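Orotidine 5'-phosphate decarboxylase (PDB 4LUI) probably catalyses the decarboxylation of orotidine 5'-monophosphate to uridine 5'-monophosphate, the last step of de novo UMP synthesis, working as a homodimeric TIM-barrel enzyme. Local coordinates at residues Asp48-Gly53 with Lys70-Glu75; Val76-Lys81 with Lys98-Ile103; Ile104-Val109 with Ile129-Met134; Leu150-Lys155 with Lys176-Leu181. One frame throughout, in Å; residues are numbered along the deposited sequence.

Interaction 1 (Asp48-Gly53 with Lys70-Glu75); sequences DAIKVG and KLCNKE
At the N-terminal rim of the TIM barrel, A49 pairs with E75 where strand 49-53 begins to run beside its parallel neighbour 75-82. The bridge is made by the carbonyl of E75: I50 N donates to E75 O over 2.8 Å, with an N-H...O angle of 165°, and the CA-H of A49 adds a weaker approach to the same oxygen. One residue earlier the direct pairing fails, since D48 O and E75 N stand 3.7 Å apart. A water fills the gap, donating to D48 O and accepting from E75 N at 2.9 Å from that nitrogen. A second water joins D48 OD1 to K74 NZ, although the stronger partners of these two groups are K228 for D48 and the carbonyl of K44 for K74.

On the face shared by A49 and E75, the small methyl suits its place because the glutamate chain passes beside it, OE1 lying 3.9 Å from A49 CB. E75 starts with CG opposite the backbone N (chi1 179°) and continues extended, which carries its carboxylate to K127 and Y207. I50 instead faces the helical layer, where its CD1 end touches C72 SG at 3.6 Å and V40 of helix 33-43 packs against both. The thiol also receives K74 N, 3.4 Å from C72 SG, just after N73 takes the positive phi that ends the helix. Apolar packing and sulfur thus hold the helix-to-strand turn, while bridging waters take over toward the rim, so the strand pairing begins in a hydrated, polar setting.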
loop_
_atom_site.group_PDB
_atom_site.type_symbol
_atom_site.label_atom_id
_atom_site.label_comp_id
_atom_site.label_asym_id
_atom_site.label_seq_id
_atom_site.Cartn_x
_atom_site.Cartn_y
_atom_site.Cartn_z
ATOM N N ASP B 48 13.076 15.688 -13.052
ATOM C CA ASP B 48 13.936 14.557 -13.375
ATOM C C ASP B 48 13.191 13.244 -13.179
ATOM O O ASP B 48 13.561 12.220 -13.760
ATOM C CB ASP B 48 15.193 14.580 -12.505
ATOM C CG ASP B 48 16.020 15.814 -12.748
ATOM O OD1 ASP B 48 16.571 15.939 -13.867
ATOM O OD2 ASP B 48 16.104 16.668 -11.844
ATOM N N ALA B 49 12.144 13.281 -12.364
ATOM C CA ALA B 49 11.356 12.084 -12.077
ATOM C C ALA B 49 9.919 12.449 -11.759
ATOM O O ALA B 49 9.636 13.559 -11.318
ATOM C CB ALA B 49 11.966 11.297 -10.910
ATOM N N ILE B 50 9.014 11.501 -11.979
ATOM C CA ILE B 50 7.609 11.689 -11.637
ATOM C C ILE B 50 7.181 10.550 -10.725
ATOM O O ILE B 50 7.408 9.381 -11.053
ATOM C CB ILE B 50 6.723 11.706 -12.897
ATOM C CG1 ILE B 50 7.137 12.870 -13.813
ATOM C CG2 ILE B 50 5.243 11.826 -12.508
ATOM C CD1 ILE B 50 6.455 12.882 -15.146
ATOM N N LYS B 51 6.588 10.892 -9.580
ATOM C CA LYS B 51 6.121 9.902 -8.608
ATOM C C LYS B 51 4.594 9.865 -8.625
ATOM O O LYS B 51 3.931 10.900 -8.463
ATOM C CB LYS B 51 6.649 10.256 -7.204
ATOM C CG LYS B 51 6.336 9.231 -6.106
ATOM C CD LYS B 51 6.996 9.580 -4.754
ATOM C CE LYS B 51 6.305 10.748 -4.046
ATOM N NZ LYS B 51 4.918 10.420 -3.599
ATOM N N VAL B 52 4.039 8.675 -8.830
ATOM C CA VAL B 52 2.596 8.513 -8.875
ATOM C C VAL B 52 2.158 7.562 -7.774
ATOM O O VAL B 52 2.883 6.620 -7.424
ATOM C CB VAL B 52 2.101 8.000 -10.240
ATOM C CG1 VAL B 52 2.370 9.039 -11.341
ATOM C CG2 VAL B 52 2.729 6.664 -10.575
ATOM N N GLY B 53 0.981 7.813 -7.220
ATOM C CA GLY B 53 0.484 6.972 -6.144
ATOM C C GLY B 53 -0.817 6.286 -6.488
ATOM O O GLY B 53 -1.359 6.454 -7.577
ATOM N N LYS B 70 4.734 7.466 -22.330
ATOM C CA LYS B 70 4.720 7.841 -23.741
ATOM C C LYS B 70 5.060 9.324 -23.881
ATOM O O LYS B 70 5.368 9.792 -24.977
ATOM C CB LYS B 70 3.348 7.575 -24.376
ATOM C CG LYS B 70 2.975 6.108 -24.592
ATOM C CD LYS B 70 1.627 6.001 -25.311
ATOM C CE LYS B 70 1.063 4.583 -25.275
ATOM N NZ LYS B 70 -0.406 4.538 -25.578
ATOM N N LEU B 71 5.025 10.050 -22.762
ATOM C CA LEU B 71 4.982 11.509 -22.780
ATOM C C LEU B 71 6.274 12.245 -22.415
ATOM O O LEU B 71 6.645 13.195 -23.095
ATOM C CB LEU B 71 3.858 12.002 -21.862
ATOM C CG LEU B 71 2.851 13.001 -22.422
ATOM C CD1 LEU B 71 2.147 12.427 -23.642
ATOM C CD2 LEU B 71 1.846 13.382 -21.353
ATOM N N CYS B 72 6.946 11.837 -21.342
ATOM C CA CYS B 72 8.000 12.687 -20.774
ATOM C C CYS B 72 9.425 12.146 -20.866
ATOM O O CYS B 72 10.387 12.904 -20.702
ATOM C CB CYS B 72 7.690 13.027 -19.316
ATOM S SG CYS B 72 7.867 11.645 -18.174
ATOM N N ASN B 73 9.557 10.845 -21.109
ATOM C CA ASN B 73 10.859 10.184 -21.183
ATOM C C ASN B 73 11.703 10.343 -19.918
ATOM O O ASN B 73 12.930 10.273 -19.963
ATOM C CB ASN B 73 11.643 10.654 -22.412
ATOM C CG ASN B 73 12.592 9.600 -22.925
ATOM O OD1 ASN B 73 12.419 8.412 -22.648
ATOM N ND2 ASN B 73 13.602 10.023 -23.679
ATOM N N LYS B 74 11.036 10.564 -18.791
ATOM C CA LYS B 74 11.720 10.668 -17.510
ATOM C C LYS B 74 11.289 9.505 -16.612
ATOM O O LYS B 74 10.299 8.822 -16.879
ATOM C CB LYS B 74 11.421 12.010 -16.828
ATOM C CG LYS B 74 11.827 13.257 -17.634
ATOM C CD LYS B 74 13.332 13.475 -17.616
ATOM C CE LYS B 74 13.752 14.641 -18.524
ATOM N NZ LYS B 74 13.526 15.981 -17.907
ATOM N N GLU B 75 12.047 9.306 -15.546
ATOM C CA GLU B 75 11.851 8.209 -14.613
ATOM C C GLU B 75 10.495 8.293 -13.918
ATOM O O GLU B 75 10.154 9.328 -13.363
ATOM C CB GLU B 75 12.964 8.285 -13.574
ATOM C CG GLU B 75 12.923 7.240 -12.501
ATOM C CD GLU B 75 14.144 7.323 -11.613
ATOM O OE1 GLU B 75 14.559 8.458 -11.261
ATOM O OE2 GLU B 75 14.701 6.255 -11.290
HETATM O O HOH W 1 16.052 15.287 -16.289
HETATM O O HOH W 2 14.786 10.222 -15.977
#

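Interaction 2 (Val76-Lys81 with Lys98-Ile103); sequences VIADFK and KYADGI
V76 meets D101 through two direct bonds: V76 N gives its hydrogen to D101 OD2 at 2.8 Å, and D101 N returns one to V76 O at 2.7 Å, lying in the carbonyl plane. G102 N adds a weak, bent bond to the same oxygen. With CG beside its own backbone N (chi1 -61°), D101 folds its carboxylate back to V76 N, which meets the anti lone pair of OD2; K69 forms a salt bridge with that same OD2, so its negative charge is probably stabilised.

Further along, A78 N bonds to G102 O at 2.9 Å, and regular parallel pairing sets in. G102 suits its position by lacking a side chain: I77 CD1 lies 3.7 Å from its CA. On the helix-facing side, A78 CB approaches A100 CB and sits over one face of the F80 ring, while I103 packs on helix 86-97, the connection of this beta-alpha-beta crossover.

Beyond the paired residues, K81 NZ, the predicted proton donor, forms a salt bridge with D79 OD1 at 2.8 Å; K51 of the same chain, bound to D79, and D84 of the second subunit, bound to K81, extend this into an alternating charged array. The strand therefore runs from a first amide satisfied by the D101 carboxylate to the predicted active site, whose charges hold one another in place.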
loop_
_atom_site.group_PDB
_atom_site.type_symbol
_atom_site.label_atom_id
_atom_site.label_comp_id
_atom_site.label_asym_id
_atom_site.label_seq_id
_atom_site.Cartn_x
_atom_site.Cartn_y
_atom_site.Cartn_z
ATOM N N VAL B 76 9.730 7.205 -13.924
ATOM C CA VAL B 76 8.442 7.185 -13.223
ATOM C C VAL B 76 8.490 6.202 -12.060
ATOM O O VAL B 76 8.784 5.017 -12.247
ATOM C CB VAL B 76 7.280 6.829 -14.166
ATOM C CG1 VAL B 76 5.965 6.679 -13.386
ATOM C CG2 VAL B 76 7.150 7.894 -15.246
ATOM N N ILE B 77 8.203 6.703 -10.863
ATOM C CA ILE B 77 8.283 5.911 -9.634
ATOM C C ILE B 77 6.891 5.701 -9.063
ATOM O O ILE B 77 6.134 6.655 -8.917
ATOM C CB ILE B 77 9.119 6.633 -8.557
ATOM C CG1 ILE B 77 10.542 6.900 -9.061
ATOM C CG2 ILE B 77 9.141 5.838 -7.246
ATOM C CD1 ILE B 77 11.238 5.683 -9.630
ATOM N N ALA B 78 6.548 4.454 -8.758
ATOM C CA ALA B 78 5.232 4.148 -8.201
ATOM C C ALA B 78 5.281 4.106 -6.685
ATOM O O ALA B 78 5.893 3.204 -6.099
ATOM C CB ALA B 78 4.715 2.836 -8.751
ATOM N N ASP B 79 4.646 5.088 -6.051
ATOM C CA ASP B 79 4.675 5.188 -4.602
ATOM C C ASP B 79 3.512 4.367 -4.054
ATOM O O ASP B 79 2.458 4.903 -3.697
ATOM C CB ASP B 79 4.578 6.650 -4.177
ATOM C CG ASP B 79 4.834 6.852 -2.696
ATOM O OD1 ASP B 79 5.055 5.848 -1.976
ATOM O OD2 ASP B 79 4.797 8.020 -2.253
ATOM N N PHE B 80 3.712 3.051 -4.015
ATOM C CA PHE B 80 2.633 2.118 -3.697
ATOM C C PHE B 80 2.761 1.528 -2.294
ATOM O O PHE B 80 1.934 0.695 -1.892
ATOM C CB PHE B 80 2.624 0.992 -4.723
ATOM C CG PHE B 80 2.037 1.380 -6.053
ATOM C CD1 PHE B 80 1.566 2.666 -6.285
ATOM C CD2 PHE B 80 1.950 0.443 -7.074
ATOM C CE1 PHE B 80 1.015 3.020 -7.529
ATOM C CE2 PHE B 80 1.391 0.777 -8.308
ATOM C CZ PHE B 80 0.928 2.073 -8.541
ATOM N N LYS B 81 3.785 1.962 -1.567
ATOM C CA LYS B 81 3.957 1.567 -0.163
ATOM C C LYS B 81 3.760 0.058 0.041
ATOM O O LYS B 81 3.041 -0.357 0.959
ATOM C CB LYS B 81 2.947 2.315 0.725
ATOM C CG LYS B 81 3.108 3.843 0.747
ATOM C CD LYS B 81 4.525 4.261 1.101
ATOM C CE LYS B 81 4.580 5.713 1.606
ATOM N NZ LYS B 81 4.171 6.689 0.547
ATOM N N LYS B 98 5.900 -3.124 -14.975
ATOM C CA LYS B 98 5.687 -3.249 -16.409
ATOM C C LYS B 98 5.876 -1.891 -17.089
ATOM O O LYS B 98 6.502 -1.808 -18.147
ATOM C CB LYS B 98 4.291 -3.799 -16.696
ATOM C CG LYS B 98 3.999 -4.015 -18.171
ATOM C CD LYS B 98 2.703 -4.794 -18.367
ATOM C CE LYS B 98 2.428 -5.033 -19.842
ATOM N NZ LYS B 98 3.604 -5.660 -20.508
ATOM N N TYR B 99 5.349 -0.835 -16.464
ATOM C CA TYR B 99 5.451 0.517 -17.013
ATOM C C TYR B 99 6.250 1.494 -16.150
ATOM O O TYR B 99 6.875 2.417 -16.682
ATOM C CB TYR B 99 4.066 1.093 -17.319
ATOM C CG TYR B 99 3.268 0.225 -18.261
ATOM C CD1 TYR B 99 3.720 -0.024 -19.547
ATOM C CD2 TYR B 99 2.072 -0.359 -17.859
ATOM C CE1 TYR B 99 3.007 -0.830 -20.413
ATOM C CE2 TYR B 99 1.346 -1.166 -18.723
ATOM C CZ TYR B 99 1.820 -1.398 -19.998
ATOM O OH TYR B 99 1.112 -2.200 -20.873
ATOM N N ALA B 100 6.226 1.309 -14.833
ATOM C CA ALA B 100 7.016 2.169 -13.954
ATOM C C ALA B 100 8.491 1.770 -13.978
ATOM O O ALA B 100 8.840 0.641 -14.319
ATOM C CB ALA B 100 6.500 2.106 -12.537
ATOM N N ASP B 101 9.344 2.705 -13.585
ATOM C CA ASP B 101 10.778 2.470 -13.554
ATOM C C ASP B 101 11.265 2.102 -12.167
ATOM O O ASP B 101 12.385 1.635 -12.013
ATOM C CB ASP B 101 11.507 3.715 -14.040
ATOM C CG ASP B 101 11.128 4.063 -15.450
ATOM O OD1 ASP B 101 11.389 3.220 -16.338
ATOM O OD2 ASP B 101 10.559 5.154 -15.669
ATOM N N GLY B 102 10.425 2.322 -11.169
ATOM C CA GLY B 102 10.784 2.016 -9.801
ATOM C C GLY B 102 9.530 1.912 -8.963
ATOM O O GLY B 102 8.463 2.386 -9.354
ATOM N N ILE B 103 9.664 1.263 -7.813
ATOM C CA ILE B 103 8.532 1.063 -6.927
ATOM C C ILE B 103 8.969 1.272 -5.476
ATOM O O ILE B 103 10.087 0.891 -5.090
ATOM C CB ILE B 103 7.911 -0.344 -7.164
ATOM C CG1 ILE B 103 6.615 -0.522 -6.374
ATOM C CG2 ILE B 103 8.919 -1.462 -6.866
ATOM C CD1 ILE B 103 5.935 -1.860 -6.687
#

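Interaction 3 (Ile104-Val109 with Ile129-Met134); sequences IVHGFV and IMVTEM
Strands 104-106 and 129-131 run parallel with a twist of 41° between their short axes, pairing I104 with I129, V105 with M130 and H106 with V131, and V105 supplies both bonds: its N reaches I129 O, and its O takes V131 N, each at 2.8 Å and nearly straight.

Inside the barrel, the branched residues mesh closely. I104 CG1 rests on I129 CB at 3.8 Å, while its CG2 branch meets V131 CG2 at 3.5 Å, the two side chains crossing at about a right angle. V131 turns CG2 that way because CG1 lies opposite the backbone N (chi1 179°), close to the imidazole of H106. On the other face, the thioether of M130 bends over G107, its SD 3.8 Å from G107 CA; a residue without a side chain suits this place.

The H106 ring is held from several directions. M134 SD comes to its edge, 3.8 Å from CE1, and F108 CE1 stands over one face. NE2 bonds to A83 O of the second subunit, while ND1 is 2.9 Å from a water that accepts from G107 N and donates to V131 O. With both nitrogens occupied and its edge and one face packed, the imidazole is fixed in rotation at the dimer interface, and the water continues the strand pairing where direct bonds stop.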
loop_
_atom_site.group_PDB
_atom_site.type_symbol
_atom_site.label_atom_id
_atom_site.label_comp_id
_atom_site.label_asym_id
_atom_site.label_seq_id
_atom_site.Cartn_x
_atom_site.Cartn_y
_atom_site.Cartn_z
ATOM N N ILE B 104 8.097 1.906 -4.688
ATOM C CA ILE B 104 8.383 2.188 -3.287
ATOM C C ILE B 104 7.713 1.138 -2.402
ATOM O O ILE B 104 6.513 0.864 -2.547
ATOM C CB ILE B 104 7.936 3.622 -2.901
ATOM C CG1 ILE B 104 8.818 4.643 -3.632
ATOM C CG2 ILE B 104 8.013 3.821 -1.390
ATOM C CD1 ILE B 104 8.304 6.074 -3.565
ATOM N N VAL B 105 8.510 0.543 -1.515
ATOM C CA VAL B 105 8.055 -0.521 -0.623
ATOM C C VAL B 105 8.296 -0.163 0.848
ATOM O O VAL B 105 9.188 0.628 1.171
ATOM C CB VAL B 105 8.761 -1.856 -0.942
ATOM C CG1 VAL B 105 8.668 -2.143 -2.448
ATOM C CG2 VAL B 105 10.227 -1.820 -0.514
ATOM N N HIS B 106 7.482 -0.725 1.736
ATOM C CA HIS B 106 7.764 -0.645 3.169
ATOM C C HIS B 106 8.772 -1.702 3.558
ATOM O O HIS B 106 8.736 -2.820 3.045
ATOM C CB HIS B 106 6.489 -0.847 4.007
ATOM C CG HIS B 106 5.721 0.418 4.251
ATOM N ND1 HIS B 106 6.209 1.446 5.026
ATOM C CD2 HIS B 106 4.491 0.808 3.838
ATOM C CE1 HIS B 106 5.315 2.419 5.083
ATOM N NE2 HIS B 106 4.271 2.064 4.355
ATOM N N GLY B 107 9.693 -1.342 4.442
ATOM C CA GLY B 107 10.591 -2.319 5.025
ATOM C C GLY B 107 10.002 -2.967 6.270
ATOM O O GLY B 107 10.493 -4.019 6.709
ATOM N N PHE B 108 8.966 -2.357 6.861
ATOM C CA PHE B 108 8.474 -2.872 8.150
ATOM C C PHE B 108 7.903 -4.286 8.087
ATOM O O PHE B 108 7.866 -4.983 9.100
ATOM C CB PHE B 108 7.554 -1.877 8.914
ATOM C CG PHE B 108 6.140 -1.775 8.395
ATOM C CD1 PHE B 108 5.738 -0.674 7.655
ATOM C CD2 PHE B 108 5.186 -2.739 8.712
ATOM C CE1 PHE B 108 4.401 -0.552 7.212
ATOM C CE2 PHE B 108 3.868 -2.626 8.251
ATOM C CZ PHE B 108 3.489 -1.534 7.495
ATOM N N VAL B 109 7.508 -4.722 6.893
ATOM C CA VAL B 109 6.965 -6.065 6.724
ATOM C C VAL B 109 8.058 -7.135 6.608
ATOM O O VAL B 109 7.766 -8.327 6.547
ATOM C CB VAL B 109 5.919 -6.147 5.568
ATOM C CG1 VAL B 109 4.742 -5.229 5.859
ATOM C CG2 VAL B 109 6.537 -5.747 4.249
ATOM N N ILE B 129 12.747 1.009 -3.834
ATOM C CA ILE B 129 13.021 2.121 -2.949
ATOM C C ILE B 129 12.304 1.815 -1.637
ATOM O O ILE B 129 11.118 1.511 -1.643
ATOM C CB ILE B 129 12.458 3.416 -3.565
ATOM C CG1 ILE B 129 13.192 3.746 -4.879
ATOM C CG2 ILE B 129 12.518 4.565 -2.579
ATOM C CD1 ILE B 129 12.402 4.640 -5.825
ATOM N N MET B 130 13.014 1.858 -0.519
ATOM C CA MET B 130 12.392 1.488 0.757
ATOM C C MET B 130 12.036 2.704 1.603
ATOM O O MET B 130 12.874 3.590 1.808
ATOM C CB MET B 130 13.330 0.586 1.573
ATOM C CG MET B 130 12.706 0.153 2.907
ATOM S SD MET B 130 13.887 -0.640 4.020
ATOM C CE MET B 130 14.450 -1.948 2.949
ATOM N N VAL B 131 10.807 2.738 2.118
ATOM C CA VAL B 131 10.460 3.730 3.126
ATOM C C VAL B 131 11.122 3.340 4.436
ATOM O O VAL B 131 10.830 2.276 4.984
ATOM C CB VAL B 131 8.954 3.751 3.398
ATOM C CG1 VAL B 131 8.639 4.786 4.478
ATOM C CG2 VAL B 131 8.191 4.073 2.140
ATOM N N THR B 132 11.998 4.195 4.953
ATOM C CA THR B 132 12.630 3.906 6.240
ATOM C C THR B 132 12.099 4.784 7.366
ATOM O O THR B 132 12.314 4.488 8.543
ATOM C CB THR B 132 14.166 4.074 6.209
ATOM O OG1 THR B 132 14.496 5.449 5.968
ATOM C CG2 THR B 132 14.811 3.169 5.136
ATOM N N GLU B 133 11.418 5.869 7.016
ATOM C CA GLU B 133 11.044 6.872 8.013
ATOM C C GLU B 133 9.948 7.767 7.432
ATOM O O GLU B 133 9.993 8.109 6.259
ATOM C CB GLU B 133 12.297 7.679 8.386
ATOM C CG GLU B 133 12.188 8.546 9.630
ATOM C CD GLU B 133 13.553 8.868 10.239
ATOM O OE1 GLU B 133 14.509 8.086 10.027
ATOM O OE2 GLU B 133 13.662 9.896 10.946
ATOM N N MET B 134 8.961 8.112 8.254
ATOM C CA MET B 134 7.809 8.887 7.814
ATOM C C MET B 134 7.578 10.045 8.776
ATOM O O MET B 134 8.065 10.024 9.914
ATOM C CB MET B 134 6.571 7.993 7.715
ATOM C CG MET B 134 6.699 6.929 6.618
ATOM S SD MET B 134 5.199 5.943 6.484
ATOM C CE MET B 134 4.115 7.108 5.650
HETATM O O HOH W 3 8.774 0.753 6.175
#

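Interaction 4 (Leu150-Lys155 with Lys176-Leu181); sequences LSEMAK and KEIAEL
K155 lays its aliphatic chain along the last turn of helix 169-179, CB packing 3.5 Å from A179 O, and then bends at its third torsion (chi3 60°) to bring NZ within 2.7 Å of I178 O. The ammonium lies in the carbonyl plane of I178. A long, flexible lysine suits this spot: its methylenes cover the backbone while its charge reaches the helix end. E180 OE2 is 5.1 Å from K155 NZ, too far for contact but of favourable sign.

The side chain of that same I178 directs CG2 to the neighbouring helix, where it touches E152 CG at 3.7 Å. The small residues S151 and A179 bring the backbones together, their CA atoms 5.0 Å apart. Deeper down, L181 follows the helix end and places CD1 against A154, 3.5 Å from A154 O and 3.9 Å from A154 CB; V159 touches both residues, and I162 of strand 161-163 lies beneath A154 and A179.

This is helix-to-helix packing in the outer layer of the barrel, remote from the substrate site. It grades from alanines against strand 161-163, with L181 beside them, to a lysine at the surface, whose positive charge probably complements the carbonyl-rich C-terminal end of helix 169-179.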
loop_
_atom_site.group_PDB
_atom_site.type_symbol
_atom_site.label_atom_id
_atom_site.label_comp_id
_atom_site.label_asym_id
_atom_site.label_seq_id
_atom_site.Cartn_x
_atom_site.Cartn_y
_atom_site.Cartn_z
ATOM N N LEU B 150 15.571 0.202 10.003
ATOM C CA LEU B 150 15.112 0.160 8.621
ATOM C C LEU B 150 16.173 0.646 7.644
ATOM O O LEU B 150 16.350 0.056 6.581
ATOM C CB LEU B 150 13.803 0.941 8.441
ATOM C CG LEU B 150 12.553 0.267 9.016
ATOM C CD1 LEU B 150 11.359 1.189 8.869
ATOM C CD2 LEU B 150 12.277 -1.062 8.312
ATOM N N SER B 151 16.884 1.710 7.998
ATOM C CA SER B 151 17.954 2.189 7.129
ATOM C C SER B 151 19.107 1.178 7.078
ATOM O O SER B 151 19.753 1.020 6.041
ATOM C CB SER B 151 18.447 3.574 7.558
ATOM O OG SER B 151 18.850 3.580 8.913
ATOM N N GLU B 152 19.353 0.482 8.187
ATOM C CA GLU B 152 20.348 -0.585 8.186
ATOM C C GLU B 152 19.898 -1.723 7.271
ATOM O O GLU B 152 20.726 -2.321 6.576
ATOM C CB GLU B 152 20.616 -1.118 9.603
ATOM C CG GLU B 152 21.273 -0.111 10.530
ATOM C CD GLU B 152 21.085 -0.442 12.002
ATOM O OE1 GLU B 152 20.751 -1.604 12.322
ATOM O OE2 GLU B 152 21.269 0.475 12.835
ATOM N N MET B 153 18.603 -2.024 7.256
ATOM C CA MET B 153 18.134 -3.098 6.393
ATOM C C MET B 153 18.186 -2.687 4.921
ATOM O O MET B 153 18.486 -3.507 4.053
ATOM C CB MET B 153 16.732 -3.559 6.781
ATOM C CG MET B 153 16.316 -4.822 6.071
ATOM S SD MET B 153 14.686 -5.378 6.572
ATOM C CE MET B 153 13.778 -3.842 6.521
ATOM N N ALA B 154 17.907 -1.417 4.648
ATOM C CA ALA B 154 18.019 -0.895 3.286
ATOM C C ALA B 154 19.458 -1.061 2.776
ATOM O O ALA B 154 19.685 -1.478 1.635
ATOM C CB ALA B 154 17.613 0.565 3.246
ATOM N N LYS B 155 20.426 -0.767 3.640
ATOM C CA LYS B 155 21.834 -0.933 3.279
ATOM C C LYS B 155 22.193 -2.403 3.047
ATOM O O LYS B 155 22.874 -2.736 2.071
ATOM C CB LYS B 155 22.744 -0.328 4.351
ATOM C CG LYS B 155 24.233 -0.571 4.108
ATOM C CD LYS B 155 25.102 0.297 5.012
ATOM C CE LYS B 155 24.847 0.017 6.477
ATOM N NZ LYS B 155 25.520 1.009 7.379
ATOM N N LYS B 176 21.329 9.422 6.043
ATOM C CA LYS B 176 22.243 9.205 4.926
ATOM C C LYS B 176 23.489 8.463 5.371
ATOM O O LYS B 176 24.022 7.627 4.637
ATOM C CB LYS B 176 22.649 10.531 4.273
ATOM C CG LYS B 176 21.667 11.042 3.243
ATOM C CD LYS B 176 22.133 12.349 2.612
ATOM C CE LYS B 176 23.461 12.195 1.887
ATOM N NZ LYS B 176 23.317 11.578 0.543
ATOM N N GLU B 177 23.962 8.768 6.577
ATOM C CA GLU B 177 25.217 8.197 7.044
ATOM C C GLU B 177 25.086 6.727 7.428
ATOM O O GLU B 177 26.037 5.968 7.302
ATOM C CB GLU B 177 25.816 9.043 8.169
ATOM C CG GLU B 177 26.264 10.424 7.668
ATOM C CD GLU B 177 27.010 11.237 8.709
ATOM O OE1 GLU B 177 27.091 10.795 9.874
ATOM O OE2 GLU B 177 27.523 12.321 8.356
ATOM N N ILE B 178 23.893 6.321 7.856
ATOM C CA ILE B 178 23.634 4.914 8.142
ATOM C C ILE B 178 23.350 4.125 6.857
ATOM O O ILE B 178 23.967 3.092 6.617
ATOM C CB ILE B 178 22.432 4.750 9.091
ATOM C CG1 ILE B 178 22.747 5.317 10.474
ATOM C CG2 ILE B 178 22.026 3.296 9.193
ATOM C CD1 ILE B 178 21.488 5.555 11.317
ATOM N N ALA B 179 22.421 4.611 6.039
ATOM C CA ALA B 179 22.031 3.892 4.825
ATOM C C ALA B 179 23.122 3.894 3.745
ATOM O O ALA B 179 23.337 2.880 3.081
ATOM C CB ALA B 179 20.724 4.444 4.268
ATOM N N GLU B 180 23.804 5.028 3.578
ATOM C CA GLU B 180 24.787 5.210 2.499
ATOM C C GLU B 180 24.167 4.916 1.128
ATOM O O GLU B 180 24.817 4.385 0.231
ATOM C CB GLU B 180 26.051 4.365 2.739
ATOM C CG GLU B 180 26.733 4.668 4.065
ATOM C CD GLU B 180 28.059 3.942 4.234
ATOM O OE1 GLU B 180 28.349 3.032 3.432
ATOM O OE2 GLU B 180 28.812 4.284 5.170
ATOM N N LEU B 181 22.899 5.273 0.981
ATOM C CA LEU B 181 22.149 5.083 -0.248
ATOM C C LEU B 181 21.536 6.415 -0.646
ATOM O O LEU B 181 21.378 7.304 0.200
ATOM C CB LEU B 181 21.009 4.084 -0.011
ATOM C CG LEU B 181 21.459 2.641 0.199
ATOM C CD1 LEU B 181 20.315 1.806 0.720
ATOM C CD2 LEU B 181 21.999 2.072 -1.107
#

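How the interactions relate
Interactions 1, 2 and 3 follow one another round the same closed parallel sheet, joining strands 49-53, 75-82, 102-106 and 127-131. Probable hydrogen bonds link them: V52 O to D79 N at 2.7 Å between interactions 1 and 2, and A78 O to I104 N at 2.9 Å between interactions 2 and 3. The predicted substrate site gathers at the C-terminal strand ends, where K51 NZ of interaction 1 reaches D79 OD2 of interaction 2 at 2.8 Å, and I104 CD1 of interaction 3 packs 3.6 Å from D79 OD1. Interaction 4 belongs to the helical layer, its centre about 11 Å from that of interaction 3, where L150 CD1 lies 3.5 Å from T132 O.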